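Local coordinates for lumazine protein (Photobacterium kishitanii, PDB 3A35) that serves as a fluorescent antenna protein that shifts the bioluminescence of bacterial luciferase to shorter wavelength, and here carries riboflavin in place of its lumazine chromophore, at residues A[43-48]-A[98-102]; A[69-73]-A[176-180]. All blocks are in the same frame, centred on the assembly; numbering follows the deposited sequence.

Contact 1: residues A[43-48]-A[98-102]; sequences LVNGCS and LTGNI. With RBF (riboflavin), chain C.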
# COMPACT_ATOMS: atom_id res chain seq x y z
N LEU A 43 -1.24 -8.62 0.26
CA LEU A 43 -0.76 -7.23 -0.01
C LEU A 43 -0.17 -6.54 1.20
O LEU A 43 -0.78 -6.45 2.26
CB LEU A 43 -1.89 -6.35 -0.54
CG LEU A 43 -2.58 -6.91 -1.78
CD1 LEU A 43 -3.53 -5.78 -2.29
CD2 LEU A 43 -1.61 -7.27 -2.92
N VAL A 44 1.04 -6.03 0.98
CA VAL A 44 1.70 -5.22 2.01
C VAL A 44 1.96 -3.86 1.35
O VAL A 44 2.61 -3.76 0.29
CB VAL A 44 3.07 -5.85 2.38
CG1 VAL A 44 3.72 -4.88 3.46
CG2 VAL A 44 2.86 -7.20 2.95
N ASN A 45 1.30 -2.82 1.90
CA ASN A 45 1.30 -1.57 1.16
C ASN A 45 0.93 -1.70 -0.28
O ASN A 45 1.40 -0.99 -1.22
CB ASN A 45 2.60 -0.78 1.22
CG ASN A 45 2.85 -0.11 2.56
OD1 ASN A 45 1.94 0.17 3.32
ND2 ASN A 45 4.12 0.25 2.82
N GLY A 46 -0.10 -2.55 -0.54
CA GLY A 46 -0.64 -2.72 -1.91
C GLY A 46 0.21 -3.58 -2.77
O GLY A 46 -0.22 -3.88 -3.95
N CYS A 47 1.35 -4.12 -2.30
CA CYS A 47 2.21 -4.93 -3.16
C CYS A 47 2.03 -6.42 -2.80
O CYS A 47 2.16 -6.79 -1.65
CB CYS A 47 3.63 -4.55 -2.83
SG CYS A 47 4.89 -5.37 -3.89
N SER A 48 1.84 -7.26 -3.84
CA SER A 48 1.81 -8.68 -3.58
C SER A 48 3.22 -9.15 -3.13
O SER A 48 4.19 -9.03 -3.89
CB SER A 48 1.40 -9.47 -4.81
OG SER A 48 -0.01 -9.33 -5.05
N LEU A 98 -7.84 -4.63 -6.71
CA LEU A 98 -6.33 -4.48 -6.93
C LEU A 98 -5.71 -5.77 -7.22
O LEU A 98 -6.13 -6.81 -6.69
CB LEU A 98 -5.71 -3.89 -5.59
CG LEU A 98 -6.21 -2.51 -5.21
CD1 LEU A 98 -5.39 -2.14 -3.88
CD2 LEU A 98 -6.05 -1.50 -6.24
N THR A 99 -4.71 -5.77 -8.10
CA THR A 99 -3.94 -6.95 -8.38
C THR A 99 -2.70 -7.19 -7.51
O THR A 99 -2.24 -8.32 -7.39
CB THR A 99 -3.38 -6.97 -9.84
OG1 THR A 99 -2.40 -5.97 -10.05
CG2 THR A 99 -4.46 -6.83 -10.90
N GLY A 100 -2.26 -6.08 -6.87
CA GLY A 100 -0.97 -6.22 -6.08
C GLY A 100 0.25 -5.91 -6.93
O GLY A 100 1.38 -6.02 -6.43
N ASN A 101 0.13 -5.58 -8.20
CA ASN A 101 1.28 -5.24 -9.09
C ASN A 101 1.41 -3.75 -9.01
O ASN A 101 0.65 -2.98 -9.63
CB ASN A 101 1.00 -5.62 -10.58
CG ASN A 101 2.18 -5.21 -11.45
OD1 ASN A 101 2.00 -4.48 -12.41
ND2 ASN A 101 3.30 -5.67 -11.16
N ILE A 102 2.35 -3.23 -8.15
CA ILE A 102 2.52 -1.81 -8.08
C ILE A 102 3.25 -1.30 -9.36
O ILE A 102 4.25 -1.83 -9.77
CB ILE A 102 3.41 -1.50 -6.81
CG1 ILE A 102 2.67 -1.93 -5.49
CG2 ILE A 102 3.91 -0.12 -6.78
CD1 ILE A 102 1.33 -1.23 -5.39
N1 RBF C . 7.85 -9.48 -5.21
C2 RBF C . 8.76 -9.54 -4.23
O2 RBF C . 9.72 -8.70 -4.17
N3 RBF C . 8.70 -10.46 -3.18
C4 RBF C . 7.64 -11.39 -3.11
O4 RBF C . 7.63 -12.19 -2.15
C4A RBF C . 6.75 -11.36 -4.19
N5 RBF C . 5.72 -12.37 -4.21
C5A RBF C . 4.82 -12.32 -5.28
C6 RBF C . 3.91 -13.38 -5.36
C7 RBF C . 3.03 -13.32 -6.48
C7M RBF C . 2.06 -14.54 -6.58
C8 RBF C . 3.02 -12.32 -7.40
C8M RBF C . 2.03 -12.33 -8.48
C9 RBF C . 3.96 -11.23 -7.29
C9A RBF C . 4.91 -11.30 -6.27
N10 RBF C . 5.94 -10.29 -6.18
C10 RBF C . 6.86 -10.41 -5.18
C1' RBF C . 6.13 -9.32 -7.17
C2' RBF C . 5.67 -7.92 -6.83
O2' RBF C . 4.25 -7.97 -6.44
C3' RBF C . 5.79 -7.03 -7.95
O3' RBF C . 7.28 -7.08 -8.30
C4' RBF C . 5.58 -5.54 -7.60
O4' RBF C . 4.18 -5.31 -7.37
C5' RBF C . 6.03 -4.61 -8.73
O5' RBF C . 5.95 -3.23 -8.36
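G100 sits against the beta hairpin turn V44-C47, and L43 and S48 close on it from the hairpin. The CD2 branch of L43 presses on G100 CA at 3.4 Å, tighter than ordinary van der Waals contact, and S48 OG comes within 3.4 Å of the same G100 CA. The backbone of the hairpin takes hold as well: S48 N donates to G100 O over 2.9 Å, while G100 CA points a C-H at G46 O. The positive phi of G100 (90°) favours glycine, and its CA lies directly against the leucine methyl.

I102 comes in alongside the turn. Its CG1, anti to the carbonyl carbon (chi1 -64°), lies 3.9 Å from C47 CB, and CD1 bends on to G46 O at 3.4 Å. The backbone of I102, meanwhile, bonds the ribityl chain of riboflavin: I102 N donates to O4' over 2.9 Å, and O5' of the ligand donates to I102 O over 2.6 Å. From the hairpin, S48 O accepts from O2' at 2.8 Å, which makes the junction one wall of the chromophore pocket.

The hairpin joins strands 41-44 and 47-55 of the N-terminal barrel, whereas 98-102 is the last part of the connection between strands 80-84 and 104-114; E181 of strand 177-182 holds G100 N and T99 OG1.

Contact 2: residues A[69-73]-A[176-180]; sequences TTTFR and SDVNV. With RBF (riboflavin), chain C.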
# COMPACT_ATOMS: atom_id res chain seq x y z
N THR A 69 10.48 -0.90 -7.76
CA THR A 69 9.25 -0.17 -8.18
C THR A 69 8.29 0.07 -6.98
O THR A 69 7.15 0.42 -7.17
CB THR A 69 8.49 -1.07 -9.19
OG1 THR A 69 8.43 -2.40 -8.72
CG2 THR A 69 9.25 -1.05 -10.54
N THR A 70 8.87 -0.03 -5.77
CA THR A 70 8.08 0.17 -4.52
C THR A 70 8.88 0.93 -3.49
O THR A 70 10.10 1.14 -3.67
CB THR A 70 7.67 -1.23 -3.89
OG1 THR A 70 8.89 -1.92 -3.58
CG2 THR A 70 6.85 -2.08 -4.89
N THR A 71 8.23 1.27 -2.38
CA THR A 71 8.90 2.03 -1.31
C THR A 71 9.72 1.21 -0.38
O THR A 71 10.39 1.79 0.55
CB THR A 71 7.84 2.89 -0.59
OG1 THR A 71 6.94 1.95 -0.01
CG2 THR A 71 7.14 3.80 -1.54
N PHE A 72 9.62 -0.14 -0.45
CA PHE A 72 10.23 -0.95 0.62
C PHE A 72 11.74 -0.65 0.90
O PHE A 72 12.10 -0.58 2.09
CB PHE A 72 10.11 -2.41 0.29
CG PHE A 72 8.69 -2.91 0.39
CD1 PHE A 72 8.12 -3.10 1.64
CD2 PHE A 72 7.93 -3.12 -0.73
CE1 PHE A 72 6.79 -3.59 1.71
CE2 PHE A 72 6.61 -3.60 -0.65
CZ PHE A 72 6.03 -3.80 0.55
N ARG A 73 12.45 -0.29 -0.15
CA ARG A 73 13.92 -0.17 -0.06
C ARG A 73 14.21 0.87 0.95
O ARG A 73 15.26 0.71 1.70
CB ARG A 73 14.43 0.15 -1.48
CG ARG A 73 15.99 0.39 -1.60
CD ARG A 73 16.43 0.49 -3.03
NE ARG A 73 15.51 1.23 -3.92
CZ ARG A 73 15.37 0.97 -5.22
NH1 ARG A 73 16.12 0.00 -5.74
NH2 ARG A 73 14.56 1.67 -6.00
N SER A 176 6.20 12.25 1.49
CA SER A 176 6.06 10.78 1.69
C SER A 176 5.98 10.10 0.35
O SER A 176 5.18 10.44 -0.50
CB SER A 176 4.82 10.51 2.47
OG SER A 176 4.96 10.95 3.81
N ASP A 177 6.78 9.07 0.15
CA ASP A 177 6.66 8.15 -0.98
C ASP A 177 5.60 7.11 -0.72
O ASP A 177 5.37 6.65 0.38
CB ASP A 177 7.95 7.47 -1.33
CG ASP A 177 8.99 8.42 -1.98
OD1 ASP A 177 8.70 9.55 -2.40
OD2 ASP A 177 10.14 7.98 -2.06
N VAL A 178 4.88 6.77 -1.82
CA VAL A 178 3.74 5.78 -1.78
C VAL A 178 3.85 4.86 -2.98
O VAL A 178 4.37 5.20 -4.02
CB VAL A 178 2.40 6.51 -1.78
CG1 VAL A 178 2.19 7.39 -0.61
CG2 VAL A 178 2.18 7.31 -3.08
N ASN A 179 3.30 3.65 -2.77
CA ASN A 179 3.15 2.66 -3.89
C ASN A 179 1.86 2.94 -4.62
O ASN A 179 0.78 2.98 -4.00
CB ASN A 179 3.02 1.24 -3.31
CG ASN A 179 4.31 0.76 -2.64
OD1 ASN A 179 5.44 1.22 -2.99
ND2 ASN A 179 4.21 -0.23 -1.77
N VAL A 180 1.97 3.11 -5.95
CA VAL A 180 0.72 3.35 -6.77
C VAL A 180 0.43 2.16 -7.63
O VAL A 180 1.35 1.58 -8.30
CB VAL A 180 0.99 4.63 -7.64
CG1 VAL A 180 -0.24 4.86 -8.60
CG2 VAL A 180 1.38 5.82 -6.84
N1 RBF C . 7.85 -9.48 -5.21
C2 RBF C . 8.76 -9.54 -4.23
O2 RBF C . 9.72 -8.70 -4.17
N3 RBF C . 8.70 -10.46 -3.18
C4 RBF C . 7.64 -11.39 -3.11
O4 RBF C . 7.63 -12.19 -2.15
C4A RBF C . 6.75 -11.36 -4.19
N5 RBF C . 5.72 -12.37 -4.21
C5A RBF C . 4.82 -12.32 -5.28
C6 RBF C . 3.91 -13.38 -5.36
C7 RBF C . 3.03 -13.32 -6.48
C7M RBF C . 2.06 -14.54 -6.58
C8 RBF C . 3.02 -12.32 -7.40
C8M RBF C . 2.03 -12.33 -8.48
C9 RBF C . 3.96 -11.23 -7.29
C9A RBF C . 4.91 -11.30 -6.27
N10 RBF C . 5.94 -10.29 -6.18
C10 RBF C . 6.86 -10.41 -5.18
C1' RBF C . 6.13 -9.32 -7.17
C2' RBF C . 5.67 -7.92 -6.83
O2' RBF C . 4.25 -7.97 -6.44
C3' RBF C . 5.79 -7.03 -7.95
O3' RBF C . 7.28 -7.08 -8.30
C4' RBF C . 5.58 -5.54 -7.60
O4' RBF C . 4.18 -5.31 -7.37
C5' RBF C . 6.03 -4.61 -8.73
O5' RBF C . 5.95 -3.23 -8.36
O HOH W 1 6.04 -0.48 0.59
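N179 reaches from its strand into the bend at T70-T71, and its side-chain amide carries most of the polar contact. OD1 accepts from T71 N over 2.9 Å, in the carbonyl plane and on a lone pair, although the N-H is bent to 145° at the hydrogen. The same oxygen has T70 CA 3.2 Å away, and T71 OG1 stands at 3.4 Å, at best a weak bond. With chi1 of T71 at 63°, OG1 lies between its own backbone N and carbonyl carbon and CG2 is turned to the strand, where it meets D177 CB at 3.8 Å. The carboxylate of D177 is engaged away from the loop, OD1 bonding T107 OG1 of strand 104-114.

At the other end of the amide, N179 ND2 gives a hydrogen bond to N45 O of the first barrel and a weak one to a water, N179 ND2 to water O being 3.0 Å. That water is also bonded to T71 OG1 at 2.7 Å and rests over the centre of the F72 ring. Both ends of the N179 amide are therefore satisfied, which should fix its rotation. T70 OG1 bonds A66 O within its own loop, and T69 OG1 lies 2.6 Å from riboflavin O5'.

Segment 69-73 belongs to the loop between strands 58-63 and 80-84 of the N-terminal barrel. Strand 177-182 is the last of the C-terminal barrel, flanked by strand 137-140 and by strand 104-114, which T71 touches through V105.

In the fold
Both contacts are largely buried and join the two six-stranded antiparallel barrels of this riboflavin synthase homologue, each with one exposed residue at its margin, T99 in contact 1 and D177 in contact 2. Contact 1 sets a hairpin against the interdomain linker through backbone bonding and close apolar packing round a glycine; contact 2 sets a loop against the last strand of the second barrel through an asparagine amide and a water. Their centres are 11 Å apart, and they meet where I102 CG2 packs on T69 O and V44 O on F72 CZ. Riboflavin is common to both: contact 1 grips several ribityl oxygens, contact 2 reaches its terminal hydroxyl.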